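Local coordinates for FrnE protein (Deinococcus radiodurans, PDB 5CO3) that probably acts as a cytoplasmic disulfide oxidoreductase of the DsbA-like, thioredoxin-fold FrnE family, at residues 74-78 with 79-83; 151-155 with 156-160; 200-203 with 204-208. One frame throughout, in Å; residues are numbered along the deposited sequence.

In the fold
All three contacts are local turns at the ends of helices or strands, in series along the chain. Interactions 1 and 2 lie in the helical part of this DsbA-like thioredoxin domain: the first starts helix 78-93, the second joins helix 146-156 to helix 160-169. Interaction 3 leaves edge strand 200-203 of the mixed sheet for helix 208-222. The centres of interactions 1 and 2 are about 37 Å apart, those of 1 and 3 about 26 Å (nearest atoms about 12 Å), those of 2 and 3 about 30 Å, on opposite sides of the chain's centre. The Ala205 side chain of interaction 3 lies near Cys22 and Cys25, the probable redox pair, not disulfide-bonded here.

Interaction 1: residues 74-78 with 79-83; sequences YSISP and AQAQG
Ser77 ends the loop after helix 66-74, and the chain turns at once into the first turn of helix 78-93. Ser77 O accepts from Ala81 N at 2.9 Å. This bond is nearly straight at 169° and lies close to the direction of the carbonyl. A weak bond from Gln80 N reaches the same oxygen. One residue on, Pro78 O accepts from Gln82 N at 3.0 Å, with the donor above the carbonyl plane.

Ser77 is the N-cap. In the conformer described, one of two, Ser77 OG sits between its own backbone N and carbonyl carbon (chi1 70°), which turns it back over the helix start. There Ser77 OG accepts from Gln80 N at 3.0 Å, with an N-H...O angle of 148°. The hydroxyl therefore ties down an N-H that the helix itself serves only weakly. In the same conformer a water extends the cap outward: it lies 2.6 Å from Ser77 OG and donates to Gln80 OE1 at 2.9 Å. Gln80 has CG anti to its N and a chain bent at chi2, and this brings the amide oxygen to the water.

On the side facing helix 66-74, Ile76 reaches along the new turn with CD1. Ile76 CD1 lies 3.7 Å from Gln80 CG and 3.9 Å from Ala81 CB. Ile76 and Ala81 both also touch Leu70 of helix 66-74.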
loop_
_atom_site.group_PDB
_atom_site.type_symbol
_atom_site.label_atom_id
_atom_site.label_comp_id
_atom_site.label_asym_id
_atom_site.label_seq_id
_atom_site.Cartn_x
_atom_site.Cartn_y
_atom_site.Cartn_z
ATOM N N TYR A 74 -20.785 -3.167 -6.857
ATOM C CA TYR A 74 -20.769 -2.654 -8.226
ATOM C C TYR A 74 -22.044 -2.962 -8.996
ATOM O O TYR A 74 -22.105 -2.749 -10.205
ATOM C CB TYR A 74 -19.558 -3.213 -8.977
ATOM C CG TYR A 74 -18.247 -2.818 -8.343
ATOM C CD1 TYR A 74 -18.113 -1.599 -7.694
ATOM C CD2 TYR A 74 -17.149 -3.666 -8.378
ATOM C CE1 TYR A 74 -16.923 -1.230 -7.107
ATOM C CE2 TYR A 74 -15.951 -3.306 -7.790
ATOM C CZ TYR A 74 -15.845 -2.085 -7.154
ATOM O OH TYR A 74 -14.658 -1.716 -6.562
ATOM N N SER A 75 -23.056 -3.461 -8.288
ATOM C CA SER A 75 -24.368 -3.709 -8.871
ATOM C C SER A 75 -24.308 -4.598 -10.109
ATOM O O SER A 75 -25.035 -4.376 -11.078
ATOM C CB SER A 75 -25.048 -2.384 -9.218
ATOM O OG SER A 75 -25.044 -1.512 -8.103
ATOM N N ILE A 76 -23.439 -5.602 -10.074
ATOM C CA ILE A 76 -23.303 -6.509 -11.205
ATOM C C ILE A 76 -23.762 -7.906 -10.816
ATOM O O ILE A 76 -23.987 -8.182 -9.637
ATOM C CB ILE A 76 -21.849 -6.564 -11.714
ATOM C CG1 ILE A 76 -20.913 -7.006 -10.587
ATOM C CG2 ILE A 76 -21.432 -5.206 -12.279
ATOM C CD1 ILE A 76 -19.443 -7.013 -10.961
ATOM N N SER A 77 -23.911 -8.782 -11.803
ATOM C CA SER A 77 -24.297 -10.161 -11.540
ATOM C C SER A 77 -23.203 -10.884 -10.767
ATOM O O SER A 77 -22.021 -10.534 -10.873
ATOM C CB SER A 77 -24.581 -10.901 -12.845
ATOM O OG SER A 77 -23.384 -11.106 -13.573
ATOM N N PRO A 78 -23.584 -11.891 -9.976
ATOM C CA PRO A 78 -22.555 -12.697 -9.318
ATOM C C PRO A 78 -21.606 -13.366 -10.325
ATOM O O PRO A 78 -20.454 -13.625 -9.987
ATOM C CB PRO A 78 -23.375 -13.726 -8.544
ATOM C CG PRO A 78 -24.646 -12.978 -8.197
ATOM C CD PRO A 78 -24.922 -12.095 -9.383
ATOM N N ALA A 79 -22.079 -13.625 -11.542
ATOM C CA ALA A 79 -21.227 -14.221 -12.569
ATOM C C ALA A 79 -20.170 -13.225 -13.030
ATOM O O ALA A 79 -19.021 -13.596 -13.294
ATOM C CB ALA A 79 -22.060 -14.695 -13.749
ATOM N N GLN A 80 -20.560 -11.957 -13.125
ATOM C CA GLN A 80 -19.629 -10.916 -13.549
ATOM C C GLN A 80 -18.623 -10.617 -12.446
ATOM O O GLN A 80 -17.430 -10.440 -12.701
ATOM C CB GLN A 80 -20.379 -9.641 -13.953
ATOM C CG GLN A 80 -19.458 -8.504 -14.382
ATOM C CD GLN A 80 -19.883 -7.832 -15.680
ATOM O OE1 GLN A 80 -20.844 -8.247 -16.335
ATOM N NE2 GLN A 80 -19.162 -6.784 -16.055
ATOM N N ALA A 81 -19.108 -10.571 -11.212
ATOM C CA ALA A 81 -18.233 -10.359 -10.070
ATOM C C ALA A 81 -17.191 -11.469 -9.984
ATOM O O ALA A 81 -16.025 -11.219 -9.667
ATOM C CB ALA A 81 -19.043 -10.285 -8.788
ATOM N N GLN A 82 -17.618 -12.694 -10.276
ATOM C CA GLN A 82 -16.701 -13.830 -10.271
ATOM C C GLN A 82 -15.654 -13.677 -11.371
ATOM O O GLN A 82 -14.489 -14.033 -11.190
ATOM C CB GLN A 82 -17.458 -15.145 -10.454
ATOM C CG GLN A 82 -16.555 -16.359 -10.362
ATOM C CD GLN A 82 -15.944 -16.508 -8.992
ATOM O OE1 GLN A 82 -16.647 -16.459 -7.977
ATOM N NE2 GLN A 82 -14.630 -16.692 -8.946
ATOM N N GLY A 83 -16.080 -13.150 -12.513
ATOM C CA GLY A 83 -15.162 -12.899 -13.606
ATOM C C GLY A 83 -14.126 -11.875 -13.210
ATOM O O GLY A 83 -12.960 -11.975 -13.607
HETATM O O HOH W 1 -23.413 -9.259 -15.418
#

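Interaction 2: residues 151-155 with 156-160; sequences KLAAE and VGLDA
Ala153 O is the acceptor on which helix 146-156 closes. Leu158 N donates to Ala153 O at 3.1 Å, with an N-H...O angle of 153°. Val156 N and Gly157 N also point at this oxygen, but both bonds are weak. Gly157 N has a better partner in Ala154 O at 2.9 Å, where it stands well above the carbonyl plane. The bonds Leu158 N to Ala153 O and Gly157 N to Ala154 O make a Schellman motif. Gly157 supplies the positive phi (102°) of the motif; a side chain there would press on the preceding carbonyl. The last regular helical bond runs from Val156 N to Leu152 O.

A single water donates to Ala154 O at 2.8 Å and to Leu158 O at 3.0 Å, bridging the helix end to the chain beyond the turn.

The apolar contacts flank the turn. Leu158 has CG beside its backbone N (chi1 -56°), and its side chain folds back over the carbonyl of Ala153. Leu158 CB comes to 3.4 Å from Ala153 O, and Leu158 CD1 to 4.1 Å from Ala153 CB. Ala154 and Ala160 meet methyl to methyl, CB to CB, at 3.8 Å.

Asp159 is the N-cap of the next helix, with OD1 bonded to Ala162 N. Glu155 reaches the other way to a salt bridge with Arg131. The side chains of Leu152 and Val156 pack against helix 125-137. Ala153 packs on Leu115, and Leu158 on Tyr118 and Ala119, three residues of helix 110-121, so the turn into helix 160-169 rests on two neighbouring helices.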
loop_
_atom_site.group_PDB
_atom_site.type_symbol
_atom_site.label_atom_id
_atom_site.label_comp_id
_atom_site.label_asym_id
_atom_site.label_seq_id
_atom_site.Cartn_x
_atom_site.Cartn_y
_atom_site.Cartn_z
ATOM N N LYS A 151 -0.503 -12.295 16.025
ATOM C CA LYS A 151 0.221 -13.405 15.413
ATOM C C LYS A 151 1.022 -12.941 14.195
ATOM O O LYS A 151 2.191 -13.257 14.067
ATOM C CB LYS A 151 -0.749 -14.517 15.009
ATOM C CG LYS A 151 -0.102 -15.704 14.318
ATOM C CD LYS A 151 -1.137 -16.641 13.718
ATOM C CE LYS A 151 -1.926 -15.978 12.583
ATOM N NZ LYS A 151 -2.968 -16.898 12.030
ATOM N N LEU A 152 0.373 -12.183 13.319
ATOM C CA LEU A 152 1.051 -11.632 12.136
ATOM C C LEU A 152 2.201 -10.707 12.511
ATOM O O LEU A 152 3.271 -10.762 11.897
ATOM C CB LEU A 152 0.046 -10.895 11.252
ATOM C CG LEU A 152 -1.075 -11.772 10.678
ATOM C CD1 LEU A 152 -2.043 -10.917 9.914
ATOM C CD2 LEU A 152 -0.504 -12.868 9.775
ATOM N N ALA A 153 1.990 -9.864 13.521
ATOM C CA ALA A 153 3.055 -9.023 14.057
ATOM C C ALA A 153 4.256 -9.862 14.516
ATOM O O ALA A 153 5.404 -9.511 14.254
ATOM C CB ALA A 153 2.532 -8.166 15.209
ATOM N N ALA A 154 3.986 -10.978 15.185
ATOM C CA ALA A 154 5.047 -11.856 15.654
ATOM C C ALA A 154 5.824 -12.450 14.488
ATOM O O ALA A 154 7.061 -12.513 14.526
ATOM C CB ALA A 154 4.480 -12.959 16.525
ATOM N N GLU A 155 5.107 -12.863 13.449
ATOM C CA GLU A 155 5.740 -13.506 12.301
ATOM C C GLU A 155 6.651 -12.533 11.581
ATOM O O GLU A 155 7.615 -12.944 10.956
ATOM C CB GLU A 155 4.692 -14.069 11.346
ATOM C CG GLU A 155 3.847 -15.184 11.968
ATOM C CD GLU A 155 2.888 -15.838 10.987
ATOM O OE1 GLU A 155 2.972 -15.554 9.777
ATOM O OE2 GLU A 155 2.058 -16.655 11.431
ATOM N N VAL A 156 6.343 -11.245 11.682
ATOM C CA VAL A 156 7.151 -10.202 11.056
ATOM C C VAL A 156 8.403 -9.895 11.900
ATOM O O VAL A 156 9.374 -9.323 11.406
ATOM C CB VAL A 156 6.272 -8.946 10.813
ATOM C CG1 VAL A 156 7.090 -7.702 10.500
ATOM C CG2 VAL A 156 5.258 -9.234 9.691
ATOM N N GLY A 157 8.397 -10.325 13.162
ATOM C CA GLY A 157 9.537 -10.149 14.039
ATOM C C GLY A 157 9.374 -9.009 15.028
ATOM O O GLY A 157 10.332 -8.569 15.660
ATOM N N LEU A 158 8.147 -8.525 15.161
ATOM C CA LEU A 158 7.845 -7.466 16.109
ATOM C C LEU A 158 7.647 -8.023 17.517
ATOM O O LEU A 158 7.486 -9.229 17.709
ATOM C CB LEU A 158 6.593 -6.701 15.670
ATOM C CG LEU A 158 6.657 -6.104 14.262
ATOM C CD1 LEU A 158 5.314 -5.499 13.862
ATOM C CD2 LEU A 158 7.777 -5.070 14.145
ATOM N N ASP A 159 7.684 -7.128 18.496
ATOM C CA ASP A 159 7.271 -7.447 19.854
ATOM C C ASP A 159 5.762 -7.677 19.872
ATOM O O ASP A 159 4.987 -6.719 19.851
ATOM C CB ASP A 159 7.663 -6.312 20.798
ATOM C CG ASP A 159 7.410 -6.640 22.266
ATOM O OD1 ASP A 159 6.420 -7.324 22.607
ATOM O OD2 ASP A 159 8.217 -6.182 23.095
ATOM N N ALA A 160 5.344 -8.940 19.923
ATOM C CA ALA A 160 3.933 -9.270 19.744
ATOM C C ALA A 160 3.076 -8.746 20.897
ATOM O O ALA A 160 1.950 -8.288 20.680
ATOM C CB ALA A 160 3.748 -10.777 19.579
HETATM O O HOH W 2 8.598 -11.823 16.731
#

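Interaction 3: residues 200-203 with 204-208; sequences YGVS and GAQAP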
loop_
_atom_site.group_PDB
_atom_site.type_symbol
_atom_site.label_atom_id
_atom_site.label_comp_id
_atom_site.label_asym_id
_atom_site.label_seq_id
_atom_site.Cartn_x
_atom_site.Cartn_y
_atom_site.Cartn_z
ATOM N N TYR A 200 4.846 13.958 -8.288
ATOM C CA TYR A 200 4.233 13.158 -9.339
ATOM C C TYR A 200 3.300 12.104 -8.788
ATOM O O TYR A 200 3.603 11.457 -7.789
ATOM C CB TYR A 200 5.307 12.494 -10.206
ATOM C CG TYR A 200 6.127 13.493 -10.984
ATOM C CD1 TYR A 200 5.570 14.205 -12.038
ATOM C CD2 TYR A 200 7.453 13.740 -10.652
ATOM C CE1 TYR A 200 6.314 15.135 -12.747
ATOM C CE2 TYR A 200 8.208 14.665 -11.354
ATOM C CZ TYR A 200 7.636 15.358 -12.402
ATOM O OH TYR A 200 8.387 16.279 -13.102
ATOM N N GLY A 201 2.171 11.927 -9.464
ATOM C CA GLY A 201 1.188 10.939 -9.068
ATOM C C GLY A 201 1.023 9.836 -10.094
ATOM O O GLY A 201 1.003 10.089 -11.300
ATOM N N VAL A 202 0.931 8.603 -9.610
ATOM C CA VAL A 202 0.620 7.463 -10.465
ATOM C C VAL A 202 -0.574 6.727 -9.867
ATOM O O VAL A 202 -0.506 6.209 -8.755
ATOM C CB VAL A 202 1.827 6.508 -10.629
ATOM C CG1 VAL A 202 1.414 5.238 -11.360
ATOM C CG2 VAL A 202 2.971 7.205 -11.372
ATOM N N SER A 203 -1.676 6.705 -10.607
ATOM C CA SER A 203 -2.919 6.126 -10.123
ATOM C C SER A 203 -3.099 4.675 -10.557
ATOM O O SER A 203 -3.030 4.364 -11.741
ATOM C CB SER A 203 -4.098 6.958 -10.611
ATOM O OG SER A 203 -5.312 6.306 -10.299
ATOM N N GLY A 204 -3.336 3.791 -9.593
ATOM C CA GLY A 204 -3.596 2.392 -9.885
ATOM C C GLY A 204 -2.328 1.567 -9.958
ATOM O O GLY A 204 -1.227 2.108 -9.864
ATOM N N ALA A 205 -2.489 0.257 -10.135
ATOM C CA ALA A 205 -1.372 -0.676 -10.209
ATOM C C ALA A 205 -0.782 -0.718 -11.611
ATOM O O ALA A 205 -0.997 -1.672 -12.365
ATOM C CB ALA A 205 -1.817 -2.075 -9.783
ATOM N N GLN A 206 -0.028 0.320 -11.955
ATOM C CA GLN A 206 0.509 0.452 -13.301
ATOM C C GLN A 206 1.722 -0.442 -13.548
ATOM O O GLN A 206 2.323 -0.978 -12.614
ATOM C CB GLN A 206 0.861 1.917 -13.580
ATOM C CG GLN A 206 -0.329 2.836 -13.414
ATOM C CD GLN A 206 -0.438 3.900 -14.490
ATOM O OE1 GLN A 206 0.202 3.822 -15.545
ATOM N NE2 GLN A 206 -1.261 4.907 -14.228
ATOM N N ALA A 207 2.066 -0.590 -14.824
ATOM C CA ALA A 207 3.176 -1.440 -15.245
ATOM C C ALA A 207 4.480 -1.019 -14.580
ATOM O O ALA A 207 4.672 0.161 -14.286
ATOM C CB ALA A 207 3.326 -1.401 -16.774
ATOM N N PRO A 208 5.373 -1.989 -14.323
ATOM C CA PRO A 208 6.682 -1.648 -13.767
ATOM C C PRO A 208 7.396 -0.600 -14.629
ATOM O O PRO A 208 8.010 0.305 -14.073
ATOM C CB PRO A 208 7.438 -2.980 -13.791
ATOM C CG PRO A 208 6.391 -4.014 -13.772
ATOM C CD PRO A 208 5.207 -3.444 -14.495
#
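Gln206 folds back on the end of strand 200-203, and its amide nitrogen NE2 donates to Ser203 O at 3.1 Å. The bond is fairly straight, with an N-H...O angle of 161°. The oxygen lies close to the plane of the Gln206 amide, while the nitrogen is tilted 27° from the carbonyl plane of Ser203. The stem of the same side chain meets Val202. The two side chains cross obliquely, with Val202 CG1 3.6 Å from Gln206 CG and 3.9 Å from Gln206 CD. With an alanine here both CG and the amide are gone, which would probably leave Ser203 O without this donor and Val202 CG1 less covered.

The torsions set this up. Gln206 CG stands beside the backbone N (chi1 -58°), and a bend at chi2 brings the amide round to the carbonyl. Gly204 takes a positive phi that would jam a side chain against Ser203 O. Ala205 is the centre of an inverse gamma turn, closed by a weak bond from Gln206 N to Gly204 O.

Further out, Val202 pairs with Phe194 of strand 193-196 through the backbone and packs on Leu211 of helix 208-222. Ala205 lies on Trp24 and Ile27 of helix 23-38, whose start carries the CxxC motif, and Pro208 meets Arg31 and Ser34 there as helix 208-222 begins.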